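Local coordinates for globin (Geobacter sulfurreducens, PDB 2W31), which is the heme-binding globin domain of a globin-coupled sensor, its heme iron held by two axial histidines, and probably binds oxygen, at residues F122-P125 against E126-R129. Numbering follows the deposited sequence.
Sequences FPDP and EERR
Asp-124 caps the start of helix 125-151 through Glu-127, a local contact at the surface turn that follows helix 100-121. With its CG anti to the backbone N (chi1 -179°), the short Asp-124 side chain folds forward, and OD2 accepts from Glu-127 N at 3.1 Å, on its anti side, and weakly from Glu-126 N. This is an N-cap: a carboxylate suits the place because it takes up amide hydrogens that the first turn cannot pair. Pro-125 fits just after it, lacking an N-H to satisfy, and its O receives Arg-129 N. The Glu-127 side chain reaches back to a water that bridges OE1 and Asp-124 N, while OE1 lies 3.7 Å from CD1 at the Phe-122 ring edge. Arg-128, long and bent at chi3, curls over the turn; NH1 donates to Phe-122 O at 2.8 Å, in the plane of both groups, and weakly to Pro-123 O, with Pro-125 CA over one guanidinium face. A leucine in its place would probably leave both carbonyls without this donor and the turn less firmly tied to the helix. Arg-129 grips Glu-126 side-on, NE to OE1 and NH2 to OE2, and also salt-bridges Asp-120 of the second subunit.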
loop_
_atom_site.group_PDB
_atom_site.type_symbol
_atom_site.label_atom_id
_atom_site.label_comp_id
_atom_site.label_asym_id
_atom_site.label_seq_id
_atom_site.Cartn_x
_atom_site.Cartn_y
_atom_site.Cartn_z
ATOM N N PHE A 122 2.233 7.132 20.140
ATOM C CA PHE A 122 3.675 7.389 20.086
ATOM C C PHE A 122 3.967 8.867 19.763
ATOM O O PHE A 122 4.092 9.246 18.578
ATOM C CB PHE A 122 4.360 6.410 19.103
ATOM C CG PHE A 122 4.231 4.980 19.529
ATOM C CD1 PHE A 122 5.128 4.453 20.449
ATOM C CD2 PHE A 122 3.178 4.186 19.060
ATOM C CE1 PHE A 122 4.987 3.138 20.893
ATOM C CE2 PHE A 122 3.023 2.891 19.497
ATOM C CZ PHE A 122 3.923 2.359 20.413
ATOM N N PRO A 123 4.037 9.709 20.825
ATOM C CA PRO A 123 4.305 11.142 20.608
ATOM C C PRO A 123 5.732 11.407 20.122
ATOM O O PRO A 123 5.955 12.401 19.397
ATOM C CB PRO A 123 4.041 11.771 21.985
ATOM C CG PRO A 123 4.227 10.692 22.959
ATOM C CD PRO A 123 3.878 9.388 22.264
ATOM N N ASP A 124 6.682 10.540 20.481
ATOM C CA ASP A 124 8.063 10.745 20.042
ATOM C C ASP A 124 8.220 10.454 18.548
ATOM O O ASP A 124 7.931 9.289 18.116
ATOM C CB ASP A 124 9.043 9.854 20.770
ATOM C CG ASP A 124 10.462 10.096 20.311
ATOM O OD1 ASP A 124 11.037 11.162 20.686
ATOM O OD2 ASP A 124 11.021 9.254 19.574
ATOM N N PRO A 125 8.726 11.451 17.766
ATOM C CA PRO A 125 8.810 11.387 16.282
ATOM C C PRO A 125 9.547 10.182 15.693
ATOM O O PRO A 125 9.088 9.621 14.703
ATOM C CB PRO A 125 9.541 12.695 15.907
ATOM C CG PRO A 125 9.290 13.606 17.065
ATOM C CD PRO A 125 9.241 12.744 18.284
ATOM N N GLU A 126 10.673 9.763 16.252
ATOM C CA GLU A 126 11.477 8.733 15.657
ATOM C C GLU A 126 10.906 7.398 16.095
ATOM O O GLU A 126 10.972 6.443 15.329
ATOM C CB GLU A 126 12.951 8.905 16.038
ATOM C CG GLU A 126 13.657 10.123 15.363
ATOM C CD GLU A 126 13.278 10.350 13.875
ATOM O OE1 GLU A 126 13.336 9.360 13.105
ATOM O OE2 GLU A 126 12.955 11.512 13.478
ATOM N N GLU A 127 10.316 7.333 17.299
ATOM C CA GLU A 127 9.617 6.094 17.686
ATOM C C GLU A 127 8.469 5.874 16.700
ATOM O O GLU A 127 8.244 4.755 16.197
ATOM C CB GLU A 127 9.066 6.148 19.122
ATOM C CG GLU A 127 10.127 5.977 20.209
ATOM C CD GLU A 127 9.536 5.850 21.621
ATOM O OE1 GLU A 127 8.295 5.857 21.794
ATOM O OE2 GLU A 127 10.339 5.733 22.587
ATOM N N ARG A 128 7.734 6.946 16.430
ATOM C CA ARG A 128 6.587 6.891 15.520
ATOM C C ARG A 128 7.054 6.514 14.100
ATOM O O ARG A 128 6.453 5.629 13.452
ATOM C CB ARG A 128 5.881 8.269 15.556
ATOM C CG ARG A 128 4.541 8.278 14.954
ATOM C CD ARG A 128 3.714 9.487 15.366
ATOM N NE ARG A 128 4.303 10.734 14.902
ATOM C CZ ARG A 128 4.792 11.667 15.710
ATOM N NH1 ARG A 128 4.778 11.474 17.021
ATOM N NH2 ARG A 128 5.313 12.776 15.208
ATOM N N ARG A 129 8.137 7.153 13.628
ATOM C CA ARG A 129 8.621 6.896 12.272
ATOM C C ARG A 129 9.008 5.419 12.105
ATOM O O ARG A 129 8.611 4.739 11.141
ATOM C CB ARG A 129 9.808 7.784 11.912
ATOM C CG ARG A 129 10.127 7.741 10.403
ATOM C CD ARG A 129 11.465 8.433 10.032
ATOM N NE ARG A 129 11.638 9.718 10.737
ATOM C CZ ARG A 129 11.228 10.921 10.304
ATOM N NH1 ARG A 129 10.624 11.087 9.112
ATOM N NH2 ARG A 129 11.467 11.991 11.053
HETATM O O HOH W 1 6.639 7.813 21.807
#